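Local coordinates for protein aspartyl-tRNA synthetase 2 (Thermus thermophilus, PDB 1N9W) that charges both tRNA(Asp) and tRNA(Asn) with L-aspartate, first activating the amino acid with ATP to aspartyl-AMP, at residues G29-L34 and V46-L52; R60-V66 and V77-E83; K126-A130 and E244-A249; L131-R137 and E240-A245. All coordinates share one frame; numbering follows the deposited sequence.

Contact 1. Residues G29-L34 and V46-L52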
loop_
_atom_site.group_PDB
_atom_site.type_symbol
_atom_site.label_atom_id
_atom_site.label_comp_id
_atom_site.label_asym_id
_atom_site.label_seq_id
_atom_site.Cartn_x
_atom_site.Cartn_y
_atom_site.Cartn_z
ATOM N N GLY B 29 -41.595 8.992 -23.021
ATOM C CA GLY B 29 -41.700 9.538 -24.360
ATOM C C GLY B 29 -41.026 10.888 -24.554
ATOM O O GLY B 29 -39.797 10.966 -24.639
ATOM N N ARG B 30 -41.836 11.946 -24.627
ATOM C CA ARG B 30 -41.344 13.309 -24.823
ATOM C C ARG B 30 -40.321 13.697 -23.770
ATOM O O ARG B 30 -39.355 14.395 -24.062
ATOM C CB ARG B 30 -42.496 14.317 -24.795
ATOM C CG ARG B 30 -43.412 14.266 -26.008
ATOM C CD ARG B 30 -44.315 15.493 -26.063
ATOM N NE ARG B 30 -45.097 15.533 -27.295
ATOM C CZ ARG B 30 -45.758 16.602 -27.734
ATOM N NH1 ARG B 30 -45.735 17.735 -27.038
ATOM N NH2 ARG B 30 -46.437 16.541 -28.875
ATOM N N ILE B 31 -40.547 13.270 -22.534
ATOM C CA ILE B 31 -39.598 13.553 -21.474
ATOM C C ILE B 31 -39.137 12.202 -20.925
ATOM O O ILE B 31 -39.930 11.264 -20.799
ATOM C CB ILE B 31 -40.214 14.390 -20.325
ATOM C CG1 ILE B 31 -41.342 13.612 -19.659
ATOM C CG2 ILE B 31 -40.742 15.715 -20.858
ATOM C CD1 ILE B 31 -41.581 14.027 -18.219
ATOM N N GLN B 32 -37.849 12.101 -20.626
ATOM C CA GLN B 32 -37.284 10.874 -20.098
ATOM C C GLN B 32 -36.385 11.243 -18.937
ATOM O O GLN B 32 -35.605 12.193 -19.008
ATOM C CB GLN B 32 -36.507 10.138 -21.197
ATOM C CG GLN B 32 -37.404 9.725 -22.360
ATOM C CD GLN B 32 -36.647 9.366 -23.633
ATOM O OE1 GLN B 32 -35.746 10.088 -24.067
ATOM N NE2 GLN B 32 -37.035 8.259 -24.256
ATOM N N PHE B 33 -36.521 10.502 -17.850
ATOM C CA PHE B 33 -35.736 10.754 -16.664
ATOM C C PHE B 33 -34.682 9.673 -16.533
ATOM O O PHE B 33 -34.981 8.480 -16.619
ATOM C CB PHE B 33 -36.647 10.766 -15.429
ATOM C CG PHE B 33 -37.529 11.979 -15.341
ATOM C CD1 PHE B 33 -37.028 13.180 -14.845
ATOM C CD2 PHE B 33 -38.859 11.930 -15.764
ATOM C CE1 PHE B 33 -37.829 14.313 -14.762
ATOM C CE2 PHE B 33 -39.673 13.060 -15.687
ATOM C CZ PHE B 33 -39.156 14.262 -15.183
ATOM N N LEU B 34 -33.437 10.097 -16.351
ATOM C CA LEU B 34 -32.332 9.165 -16.197
ATOM C C LEU B 34 -31.644 9.497 -14.900
ATOM O O LEU B 34 -31.683 10.635 -14.429
ATOM C CB LEU B 34 -31.329 9.319 -17.340
ATOM C CG LEU B 34 -31.877 9.230 -18.762
ATOM C CD1 LEU B 34 -30.753 9.528 -19.730
ATOM C CD2 LEU B 34 -32.473 7.852 -19.016
ATOM N N VAL B 46 -32.327 14.925 -17.404
ATOM C CA VAL B 46 -33.595 15.019 -18.095
ATOM C C VAL B 46 -33.370 15.156 -19.590
ATOM O O VAL B 46 -32.636 16.033 -20.051
ATOM C CB VAL B 46 -34.443 16.231 -17.588
ATOM C CG1 VAL B 46 -35.794 16.245 -18.291
ATOM C CG2 VAL B 46 -34.647 16.141 -16.081
ATOM N N THR B 47 -33.995 14.268 -20.346
ATOM C CA THR B 47 -33.889 14.293 -21.784
ATOM C C THR B 47 -35.272 13.919 -22.339
ATOM O O THR B 47 -36.272 14.057 -21.627
ATOM C CB THR B 47 -32.769 13.301 -22.252
ATOM O OG1 THR B 47 -32.553 13.444 -23.664
ATOM C CG2 THR B 47 -33.136 11.860 -21.932
ATOM N N GLY B 48 -35.336 13.475 -23.597
ATOM C CA GLY B 48 -36.615 13.113 -24.196
ATOM C C GLY B 48 -36.458 12.679 -25.645
ATOM O O GLY B 48 -35.481 13.040 -26.301
ATOM N N GLY B 49 -37.406 11.884 -26.137
ATOM C CA GLY B 49 -37.382 11.417 -27.516
ATOM C C GLY B 49 -36.204 10.557 -27.953
ATOM O O GLY B 49 -35.991 10.360 -29.148
ATOM N N LEU B 50 -35.443 10.025 -27.005
ATOM C CA LEU B 50 -34.299 9.204 -27.368
ATOM C C LEU B 50 -34.624 7.724 -27.292
ATOM O O LEU B 50 -35.609 7.325 -26.681
ATOM C CB LEU B 50 -33.125 9.484 -26.429
ATOM C CG LEU B 50 -32.602 10.912 -26.293
ATOM C CD1 LEU B 50 -31.439 10.916 -25.315
ATOM C CD2 LEU B 50 -32.161 11.449 -27.652
ATOM N N LYS B 51 -33.796 6.911 -27.933
ATOM C CA LYS B 51 -33.958 5.472 -27.869
ATOM C C LYS B 51 -33.009 5.125 -26.728
ATOM O O LYS B 51 -31.805 4.973 -26.929
ATOM C CB LYS B 51 -33.503 4.828 -29.179
ATOM C CG LYS B 51 -34.280 5.326 -30.389
ATOM C CD LYS B 51 -33.890 4.585 -31.649
ATOM C CE LYS B 51 -34.723 5.042 -32.828
ATOM N NZ LYS B 51 -34.459 4.179 -34.011
ATOM N N LEU B 52 -33.560 5.034 -25.524
ATOM C CA LEU B 52 -32.767 4.764 -24.333
ATOM C C LEU B 52 -32.102 3.390 -24.275
ATOM O O LEU B 52 -32.702 2.376 -24.637
ATOM C CB LEU B 52 -33.638 4.969 -23.084
ATOM C CG LEU B 52 -34.169 6.397 -22.873
ATOM C CD1 LEU B 52 -35.120 6.429 -21.680
ATOM C CD2 LEU B 52 -32.991 7.361 -22.656
#

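Contact 2. Residues R60-V66 and V77-E83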
loop_
_atom_site.group_PDB
_atom_site.type_symbol
_atom_site.label_atom_id
_atom_site.label_comp_id
_atom_site.label_asym_id
_atom_site.label_seq_id
_atom_site.Cartn_x
_atom_site.Cartn_y
_atom_site.Cartn_z
ATOM N N ARG B 60 -22.115 9.445 -21.591
ATOM C CA ARG B 60 -21.518 10.758 -21.534
ATOM C C ARG B 60 -22.734 11.665 -21.702
ATOM O O ARG B 60 -23.563 11.428 -22.585
ATOM C CB ARG B 60 -20.536 10.965 -22.684
ATOM C CG ARG B 60 -20.080 12.395 -22.830
ATOM C CD ARG B 60 -18.929 12.511 -23.806
ATOM N NE ARG B 60 -18.863 13.855 -24.334
ATOM C CZ ARG B 60 -19.692 14.340 -25.253
ATOM N NH1 ARG B 60 -20.651 13.580 -25.765
ATOM N NH2 ARG B 60 -19.586 15.608 -25.641
ATOM N N VAL B 61 -22.866 12.658 -20.829
ATOM C CA VAL B 61 -23.982 13.593 -20.901
ATOM C C VAL B 61 -23.520 15.045 -20.874
ATOM O O VAL B 61 -22.718 15.449 -20.025
ATOM C CB VAL B 61 -24.990 13.421 -19.732
ATOM C CG1 VAL B 61 -26.029 14.558 -19.781
ATOM C CG2 VAL B 61 -25.691 12.056 -19.807
ATOM N N ARG B 62 -24.037 15.824 -21.816
ATOM C CA ARG B 62 -23.726 17.252 -21.897
ATOM C C ARG B 62 -25.036 17.992 -21.645
ATOM O O ARG B 62 -26.039 17.733 -22.310
ATOM C CB ARG B 62 -23.177 17.598 -23.285
ATOM C CG ARG B 62 -23.011 19.095 -23.533
ATOM C CD ARG B 62 -22.305 19.373 -24.862
ATOM N NE ARG B 62 -23.079 18.937 -26.039
ATOM C CZ ARG B 62 -23.999 19.677 -26.655
ATOM N NH1 ARG B 62 -24.277 20.901 -26.219
ATOM N NH2 ARG B 62 -24.628 19.194 -27.713
ATOM N N GLY B 63 -25.032 18.905 -20.683
ATOM C CA GLY B 63 -26.252 19.631 -20.391
ATOM C C GLY B 63 -26.179 20.743 -19.366
ATOM O O GLY B 63 -25.126 21.002 -18.778
ATOM N N LEU B 64 -27.326 21.389 -19.156
ATOM C CA LEU B 64 -27.463 22.515 -18.231
ATOM C C LEU B 64 -27.828 22.112 -16.802
ATOM O O LEU B 64 -28.795 21.378 -16.584
ATOM C CB LEU B 64 -28.540 23.469 -18.770
ATOM C CG LEU B 64 -28.863 24.725 -17.962
ATOM C CD1 LEU B 64 -27.724 25.721 -18.137
ATOM C CD2 LEU B 64 -30.190 25.332 -18.435
ATOM N N VAL B 65 -27.053 22.598 -15.837
ATOM C CA VAL B 65 -27.311 22.318 -14.427
ATOM C C VAL B 65 -28.441 23.228 -13.954
ATOM O O VAL B 65 -28.328 24.458 -13.981
ATOM C CB VAL B 65 -26.045 22.564 -13.556
ATOM C CG1 VAL B 65 -26.320 22.210 -12.083
ATOM C CG2 VAL B 65 -24.880 21.718 -14.091
ATOM N N VAL B 66 -29.536 22.609 -13.528
ATOM C CA VAL B 66 -30.712 23.327 -13.063
ATOM C C VAL B 66 -31.101 22.905 -11.648
ATOM O O VAL B 66 -31.060 21.721 -11.296
ATOM C CB VAL B 66 -31.897 23.087 -14.023
ATOM C CG1 VAL B 66 -33.154 23.762 -13.497
ATOM C CG2 VAL B 66 -31.544 23.622 -15.406
ATOM N N VAL B 77 -29.705 17.822 -14.368
ATOM C CA VAL B 77 -29.012 18.239 -15.576
ATOM C C VAL B 77 -29.953 18.034 -16.753
ATOM O O VAL B 77 -30.387 16.913 -17.018
ATOM C CB VAL B 77 -27.718 17.435 -15.843
ATOM C CG1 VAL B 77 -27.151 17.830 -17.206
ATOM C CG2 VAL B 77 -26.681 17.699 -14.765
ATOM N N GLN B 78 -30.285 19.115 -17.445
ATOM C CA GLN B 78 -31.154 19.014 -18.608
ATOM C C GLN B 78 -30.227 18.743 -19.801
ATOM O O GLN B 78 -29.495 19.620 -20.252
ATOM C CB GLN B 78 -31.975 20.314 -18.753
ATOM C CG GLN B 78 -33.336 20.272 -17.986
ATOM C CD GLN B 78 -33.839 21.633 -17.476
ATOM O OE1 GLN B 78 -33.899 22.609 -18.222
ATOM N NE2 GLN B 78 -34.215 21.690 -16.198
ATOM N N ALA B 79 -30.252 17.503 -20.286
ATOM C CA ALA B 79 -29.387 17.077 -21.382
ATOM C C ALA B 79 -29.585 17.747 -22.735
ATOM O O ALA B 79 -30.704 17.865 -23.235
ATOM C CB ALA B 79 -29.483 15.559 -21.546
ATOM N N LYS B 80 -28.476 18.172 -23.327
ATOM C CA LYS B 80 -28.494 18.781 -24.643
ATOM C C LYS B 80 -28.020 17.653 -25.565
ATOM O O LYS B 80 -28.317 17.621 -26.766
ATOM C CB LYS B 80 -27.496 19.947 -24.711
ATOM C CG LYS B 80 -27.507 20.859 -23.488
ATOM C CD LYS B 80 -28.652 21.857 -23.499
ATOM C CE LYS B 80 -28.399 22.973 -24.501
ATOM N NZ LYS B 80 -29.497 23.975 -24.471
ATOM N N GLU B 81 -27.287 16.711 -24.984
ATOM C CA GLU B 81 -26.754 15.590 -25.747
ATOM C C GLU B 81 -26.494 14.383 -24.848
ATOM O O GLU B 81 -26.027 14.527 -23.723
ATOM C CB GLU B 81 -25.461 16.036 -26.446
ATOM C CG GLU B 81 -24.596 14.923 -27.024
ATOM C CD GLU B 81 -23.400 15.467 -27.819
ATOM O OE1 GLU B 81 -22.885 16.553 -27.469
ATOM O OE2 GLU B 81 -22.968 14.792 -28.774
ATOM N N VAL B 82 -26.823 13.200 -25.348
ATOM C CA VAL B 82 -26.589 11.981 -24.599
ATOM C C VAL B 82 -25.887 11.005 -25.546
ATOM O O VAL B 82 -26.409 10.680 -26.613
ATOM C CB VAL B 82 -27.924 11.380 -24.058
ATOM C CG1 VAL B 82 -27.664 10.079 -23.329
ATOM C CG2 VAL B 82 -28.582 12.372 -23.104
ATOM N N GLU B 83 -24.681 10.586 -25.166
ATOM C CA GLU B 83 -23.886 9.648 -25.963
ATOM C C GLU B 83 -23.684 8.370 -25.148
ATOM O O GLU B 83 -23.267 8.424 -23.992
ATOM C CB GLU B 83 -22.510 10.253 -26.317
ATOM C CG GLU B 83 -21.600 9.283 -27.100
ATOM C CD GLU B 83 -20.196 9.825 -27.415
ATOM O OE1 GLU B 83 -19.434 9.121 -28.113
ATOM O OE2 GLU B 83 -19.844 10.937 -26.977
#

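Contact 3. Residues K126-A130 and E244-A249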
loop_
_atom_site.group_PDB
_atom_site.type_symbol
_atom_site.label_atom_id
_atom_site.label_comp_id
_atom_site.label_asym_id
_atom_site.label_seq_id
_atom_site.Cartn_x
_atom_site.Cartn_y
_atom_site.Cartn_z
ATOM N N LYS B 126 -14.308 2.101 -0.246
ATOM C CA LYS B 126 -13.817 3.466 -0.384
ATOM C C LYS B 126 -13.335 3.935 0.995
ATOM O O LYS B 126 -12.297 4.587 1.123
ATOM C CB LYS B 126 -14.944 4.369 -0.897
ATOM C CG LYS B 126 -14.577 5.830 -1.115
ATOM C CD LYS B 126 -13.505 5.990 -2.174
ATOM C CE LYS B 126 -13.271 7.460 -2.516
ATOM N NZ LYS B 126 -12.022 7.640 -3.338
ATOM N N VAL B 127 -14.092 3.577 2.025
ATOM C CA VAL B 127 -13.737 3.950 3.383
ATOM C C VAL B 127 -12.472 3.202 3.799
ATOM O O VAL B 127 -11.583 3.773 4.424
ATOM C CB VAL B 127 -14.922 3.648 4.354
ATOM C CG1 VAL B 127 -14.490 3.843 5.803
ATOM C CG2 VAL B 127 -16.092 4.583 4.035
ATOM N N GLN B 128 -12.377 1.930 3.418
ATOM C CA GLN B 128 -11.192 1.136 3.759
ATOM C C GLN B 128 -9.923 1.740 3.144
ATOM O O GLN B 128 -8.874 1.760 3.781
ATOM C CB GLN B 128 -11.342 -0.292 3.262
ATOM C CG GLN B 128 -10.195 -1.196 3.688
ATOM C CD GLN B 128 -10.367 -2.604 3.181
ATOM O OE1 GLN B 128 -9.893 -2.951 2.100
ATOM N NE2 GLN B 128 -11.071 -3.424 3.952
ATOM N N ALA B 129 -10.030 2.213 1.902
ATOM C CA ALA B 129 -8.890 2.803 1.231
ATOM C C ALA B 129 -8.469 4.039 1.999
ATOM O O ALA B 129 -7.278 4.347 2.110
ATOM C CB ALA B 129 -9.233 3.166 -0.215
ATOM N N ALA B 130 -9.441 4.761 2.543
ATOM C CA ALA B 130 -9.105 5.956 3.305
ATOM C C ALA B 130 -8.393 5.546 4.598
ATOM O O ALA B 130 -7.342 6.097 4.918
ATOM C CB ALA B 130 -10.372 6.766 3.601
ATOM N N GLU B 244 -8.849 10.453 8.591
ATOM C CA GLU B 244 -8.671 10.406 7.144
ATOM C C GLU B 244 -9.977 10.010 6.465
ATOM O O GLU B 244 -10.391 10.633 5.489
ATOM C CB GLU B 244 -7.561 9.416 6.794
ATOM C CG GLU B 244 -7.134 9.381 5.326
ATOM C CD GLU B 244 -6.732 10.750 4.789
ATOM O OE1 GLU B 244 -6.233 11.582 5.574
ATOM O OE2 GLU B 244 -6.903 10.982 3.576
ATOM N N ALA B 245 -10.627 8.982 6.997
ATOM C CA ALA B 245 -11.888 8.481 6.458
ATOM C C ALA B 245 -12.955 9.546 6.554
ATOM O O ALA B 245 -13.742 9.748 5.631
ATOM C CB ALA B 245 -12.327 7.245 7.236
ATOM N N LEU B 246 -12.978 10.226 7.692
ATOM C CA LEU B 246 -13.958 11.278 7.919
ATOM C C LEU B 246 -13.748 12.438 6.933
ATOM O O LEU B 246 -14.713 12.989 6.419
ATOM C CB LEU B 246 -13.846 11.773 9.366
ATOM C CG LEU B 246 -15.133 12.003 10.148
ATOM C CD1 LEU B 246 -15.998 10.745 10.172
ATOM C CD2 LEU B 246 -14.758 12.405 11.558
ATOM N N ASN B 247 -12.493 12.785 6.657
ATOM C CA ASN B 247 -12.209 13.886 5.743
ATOM C C ASN B 247 -12.252 13.545 4.257
ATOM O O ASN B 247 -12.672 14.369 3.451
ATOM C CB ASN B 247 -10.854 14.518 6.069
ATOM C CG ASN B 247 -10.826 15.157 7.451
ATOM O OD1 ASN B 247 -11.860 15.562 7.986
ATOM N ND2 ASN B 247 -9.634 15.265 8.028
ATOM N N THR B 248 -11.824 12.343 3.886
ATOM C CA THR B 248 -11.819 11.981 2.477
ATOM C C THR B 248 -12.931 11.025 2.041
ATOM O O THR B 248 -13.141 10.833 0.845
ATOM C CB THR B 248 -10.434 11.420 2.052
ATOM O OG1 THR B 248 -10.156 10.208 2.764
ATOM C CG2 THR B 248 -9.334 12.449 2.360
ATOM N N ALA B 249 -13.648 10.434 2.991
ATOM C CA ALA B 249 -14.743 9.519 2.653
ATOM C C ALA B 249 -16.005 9.836 3.454
ATOM O O ALA B 249 -16.775 8.939 3.822
ATOM C CB ALA B 249 -14.317 8.068 2.893
#

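Contact 4. Residues L131-R137 and E240-A245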
loop_
_atom_site.group_PDB
_atom_site.type_symbol
_atom_site.label_atom_id
_atom_site.label_comp_id
_atom_site.label_asym_id
_atom_site.label_seq_id
_atom_site.Cartn_x
_atom_site.Cartn_y
_atom_site.Cartn_z
ATOM N N LEU B 131 -8.931 4.559 5.319
ATOM C CA LEU B 131 -8.294 4.098 6.571
ATOM C C LEU B 131 -6.838 3.674 6.362
ATOM O O LEU B 131 -5.968 3.982 7.177
ATOM C CB LEU B 131 -9.068 2.912 7.159
ATOM C CG LEU B 131 -10.511 3.181 7.605
ATOM C CD1 LEU B 131 -11.234 1.867 7.812
ATOM C CD2 LEU B 131 -10.518 4.023 8.880
ATOM N N VAL B 132 -6.579 2.956 5.278
ATOM C CA VAL B 132 -5.226 2.501 4.992
ATOM C C VAL B 132 -4.312 3.682 4.649
ATOM O O VAL B 132 -3.127 3.689 5.011
ATOM C CB VAL B 132 -5.246 1.472 3.838
ATOM C CG1 VAL B 132 -3.834 1.092 3.436
ATOM C CG2 VAL B 132 -6.024 0.235 4.273
ATOM N N ARG B 133 -4.857 4.682 3.955
ATOM C CA ARG B 133 -4.075 5.863 3.598
ATOM C C ARG B 133 -3.652 6.561 4.899
ATOM O O ARG B 133 -2.498 6.976 5.047
ATOM C CB ARG B 133 -4.913 6.821 2.726
ATOM C CG ARG B 133 -4.191 8.097 2.259
ATOM C CD ARG B 133 -5.181 9.054 1.575
ATOM N NE ARG B 133 -5.863 8.376 0.480
ATOM C CZ ARG B 133 -7.171 8.412 0.254
ATOM N NH1 ARG B 133 -7.977 9.112 1.045
ATOM N NH2 ARG B 133 -7.680 7.711 -0.753
ATOM N N GLY B 134 -4.587 6.663 5.844
ATOM C CA GLY B 134 -4.295 7.289 7.127
ATOM C C GLY B 134 -3.248 6.495 7.877
ATOM O O GLY B 134 -2.377 7.053 8.546
ATOM N N PHE B 135 -3.347 5.178 7.753
ATOM C CA PHE B 135 -2.428 4.247 8.395
ATOM C C PHE B 135 -0.994 4.547 7.969
ATOM O O PHE B 135 -0.120 4.753 8.809
ATOM C CB PHE B 135 -2.808 2.827 7.982
ATOM C CG PHE B 135 -1.918 1.761 8.539
ATOM C CD1 PHE B 135 -2.063 1.333 9.859
ATOM C CD2 PHE B 135 -0.941 1.168 7.742
ATOM C CE1 PHE B 135 -1.253 0.327 10.369
ATOM C CE2 PHE B 135 -0.124 0.162 8.244
ATOM C CZ PHE B 135 -0.276 -0.264 9.561
ATOM N N ARG B 136 -0.765 4.575 6.655
ATOM C CA ARG B 136 0.562 4.838 6.107
ATOM C C ARG B 136 1.080 6.259 6.378
ATOM O O ARG B 136 2.277 6.453 6.597
ATOM C CB ARG B 136 0.579 4.575 4.594
ATOM C CG ARG B 136 0.187 3.161 4.175
ATOM C CD ARG B 136 0.865 2.790 2.846
ATOM N NE ARG B 136 0.342 1.566 2.227
ATOM C CZ ARG B 136 -0.772 1.505 1.504
ATOM N NH1 ARG B 136 -1.491 2.604 1.297
ATOM N NH2 ARG B 136 -1.169 0.343 0.986
ATOM N N ARG B 137 0.184 7.243 6.352
ATOM C CA ARG B 137 0.569 8.629 6.589
ATOM C C ARG B 137 1.082 8.800 8.016
ATOM O O ARG B 137 2.193 9.284 8.221
ATOM C CB ARG B 137 -0.622 9.574 6.363
ATOM C CG ARG B 137 -0.236 11.044 6.148
ATOM C CD ARG B 137 -1.385 12.031 6.403
ATOM N NE ARG B 137 -2.525 11.935 5.485
ATOM C CZ ARG B 137 -2.471 12.127 4.166
ATOM N NH1 ARG B 137 -1.321 12.423 3.580
ATOM N NH2 ARG B 137 -3.576 12.054 3.433
ATOM N N GLU B 240 -5.763 8.824 13.635
ATOM C CA GLU B 240 -5.420 9.353 12.320
ATOM C C GLU B 240 -6.257 8.653 11.241
ATOM O O GLU B 240 -6.878 9.308 10.408
ATOM C CB GLU B 240 -3.931 9.129 12.052
ATOM C CG GLU B 240 -3.445 9.599 10.686
ATOM C CD GLU B 240 -2.632 10.869 10.766
ATOM O OE1 GLU B 240 -2.067 11.143 11.851
ATOM O OE2 GLU B 240 -2.537 11.592 9.742
ATOM N N MET B 241 -6.268 7.323 11.276
ATOM C CA MET B 241 -7.009 6.527 10.304
ATOM C C MET B 241 -8.472 6.989 10.190
ATOM O O MET B 241 -8.958 7.265 9.089
ATOM C CB MET B 241 -6.906 5.042 10.677
ATOM C CG MET B 241 -5.498 4.468 10.506
ATOM S SD MET B 241 -5.273 2.877 11.364
ATOM C CE MET B 241 -6.150 1.880 10.284
ATOM N N LEU B 242 -9.160 7.093 11.325
ATOM C CA LEU B 242 -10.551 7.537 11.362
ATOM C C LEU B 242 -10.719 8.962 10.841
ATOM O O LEU B 242 -11.711 9.284 10.179
ATOM C CB LEU B 242 -11.083 7.447 12.796
ATOM C CG LEU B 242 -11.631 6.073 13.217
ATOM C CD1 LEU B 242 -10.636 4.971 12.877
ATOM C CD2 LEU B 242 -11.924 6.087 14.712
ATOM N N GLU B 243 -9.743 9.808 11.142
ATOM C CA GLU B 243 -9.768 11.204 10.709
ATOM C C GLU B 243 -9.705 11.286 9.181
ATOM O O GLU B 243 -10.400 12.087 8.562
ATOM C CB GLU B 243 -8.573 11.940 11.311
ATOM C CG GLU B 243 -8.693 13.446 11.275
ATOM C CD GLU B 243 -9.764 13.941 12.216
ATOM O OE1 GLU B 243 -9.812 13.448 13.369
ATOM O OE2 GLU B 243 -10.556 14.827 11.819
ATOM N N GLU B 244 -8.849 10.453 8.591
ATOM C CA GLU B 244 -8.671 10.406 7.144
ATOM C C GLU B 244 -9.977 10.010 6.465
ATOM O O GLU B 244 -10.391 10.633 5.489
ATOM C CB GLU B 244 -7.561 9.416 6.794
ATOM C CG GLU B 244 -7.134 9.381 5.326
ATOM C CD GLU B 244 -6.732 10.750 4.789
ATOM O OE1 GLU B 244 -6.233 11.582 5.574
ATOM O OE2 GLU B 244 -6.903 10.982 3.576
ATOM N N ALA B 245 -10.627 8.982 6.997
ATOM C CA ALA B 245 -11.888 8.481 6.458
ATOM C C ALA B 245 -12.955 9.546 6.554
ATOM O O ALA B 245 -13.742 9.748 5.631
ATOM C CB ALA B 245 -12.327 7.245 7.236
#

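Contact 1. Residues G29-L34 and V46-L52
Q32 pairs with T47 through the backbone and reaches on with its side chain to hold the turn beyond. In this antiparallel hydrogen-bonded pair Q32 N donates to T47 O at 2.7 Å, and T47 N returns a bond to Q32 O at 2.9 Å. CB rests against CG2 and O of T47. CG, anti to the carbonyl carbon (chi1 -62°), passes CA of G48 and comes near CD1 of L52. The chain runs on extended, bringing CD up to the backbone nitrogens of G49 and L50. At the tip, OE1 accepts from L50 N at 3.0 Å, while NE2 donates to L50 O at 3.0 Å, nearly straight (174°), with L50 O in the plane of the Q32 amide. NE2 also bonds D27 OD1, so the rotation of the amide is fixed. L52 approaches from the opposite direction, CG and CD1 against the amide, and its CD2 meets L34 CD2 at 3.7 Å. On the other face F33 and V46 lie side by side, CE1 of F33 3.9 Å from CG2 of V46, close to the tRNA-contacting Q44 and E76. At the open end of the hairpin G49 N bonds G29 O at 3.0 Å, and G48 lies where a CB would run into R30 O. With an alanine at Q32, both polar backbone groups of L50 would probably lose these mates and the 48-52 turn would be freer to move. Within this OB-fold hairpin a neutral side-chain amide does the work of a strand's peptide group, carrying backbone-like pairing past the end of strand 41-47.

Contact 2. Residues R60-V66 and V77-E83
R62 O is gripped by two backbone donors, K80 N at 2.7 Å and E81 N at 3.1 Å. Two residues thus face one, a classic beta bulge, and the register slips by one between R62 and G63. The bulge sits where the chain turns a corner at K80, between strands 75-79 and 81-84. On the face carrying the arginines and glutamates, R62 bends at chi3 (65°), which turns its guanidinium edge to E81. NE of R62 meets the anti lone pair of E81 OE1 at 2.8 Å, and NH2 reaches the same oxygen from above the carboxylate plane at 3.2 Å. The two flat groups stand nearly perpendicular, 84° apart, while K80 CB lies over one guanidinium face. R60, extended from CG to NE, puts NH1 3.0 Å from OE2 of E83. R60 NH2 also has a long salt bridge to E81 OE1, joining the two pairs into one network on this face, which E17 extends through R60 NE. The other face is apolar: V61 CG1 touches A79 CB at 4.0 Å, and V77 CG1 packs on G63, where any CB would clash. V66 CG2 comes within 3.4 Å of Q78 NE2, an amide nitrogen bonded to E76 OE2. The OB-fold barrel closes around this pair: strand 15-28 bonds the far side of strand 58-67, while V45 of strand 41-47 packs against V61 and A79.

Contact 3. Residues K126-A130 and E244-A249
A130 points its CB at the second helix, into the bend formed by A245, T248 and A249. That methyl lies 3.7 Å from A245 CA, 3.5 Å from T248 OG1 and 4.2 Å from A249 CB. One turn earlier, V127 spreads its two branches along the end of the helix and the residue after it: CG2 faces A249 CB at 4.1 Å, and CG1 faces A245 CB at 4.3 Å. E244 reaches the other way, its CG against A130 O at 3.3 Å. The T248 hydroxyl sits between its own backbone N and carbonyl carbon (chi1 63°), a rotation that folds it back to donate to E244 O at 2.8 Å from above the carbonyl plane. E244 O also takes T248 N, so two bonds hold it. No hydrogen bond crosses this alanine-rich contact; the axes of the two short helical segments approach to 8.7 Å, inclined at 124°. A249 is the first residue beyond helix 227-248 and stands at the N-cap position of helix 250-255, whose I253 also covers V127. K126 NZ makes a weak hydrogen bond to T145 of the second subunit, and the long helix 119-141 at the dimer interface is consistent with motif 1 of class II synthetases.

Contact 4. Residues L131-R137 and E240-A245
E244 sends CG anti to its own backbone N (chi1 -173°) and then bends at chi2 (54°), which sets its carboxylate between R133 and R137. Both arginines bend at chi3 to meet it, forming a salt-bridge network of weak, charge-assisted hydrogen bonds. R133 NH1 makes a straight one to E244 OE2 at 3.3 Å, with the carboxylate upright against the guanidinium plane. R137 NH2 reaches E244 OE1 at 3.4 Å and OE2 at 3.5 Å. R133 NE has its stronger salt bridge with D140 of the second subunit, and E240 has one with R141 of its own chain. A lysine in place of E244 would probably leave R133 and R137 without this shared carboxylate and set like charges against each other. Beneath the charges, G134 lets the helices close in: its CA is 4.2 Å from that of M241, and a side chain there would collide. M241 CG lies on L131 O at 3.4 Å, and its sulfur meets the edge of the F135 ring, SD to CD1 3.9 Å, a Met-aromatic contact. L131 CD2 packs on A245 CB at 4.0 Å and on L242 CD1. F135 and M241 both touch L217, and L131 touches helix 394-402. The axes of the two short helical segments pass 7.3 Å apart, a close glycine-mediated crossing packed on the largely antiparallel sheet of the class II catalytic core, with helix 119-141 at the dimer interface.

From the N terminus, contact 1 closes the hairpin of strands 31-38 and 41-47, and contact 2 then closes the hairpin that follows it. The two stand in series in the OB-fold domain and are stitched together by backbone: V46 pairs with V77 and A79, joining strands 41-47 and 75-79. Contacts 3 and 4 lie in the catalytic domain, contact 3 about 30 Å from contact 2 between centres. Both bring helix 227-248 back to helix 119-141, over a hundred residues apart. Contact 4 lies largely within the loop closed by contact 3, and the two overlap at E244 and A245, so both belong to one crossing of the same two helices, beside the second subunit.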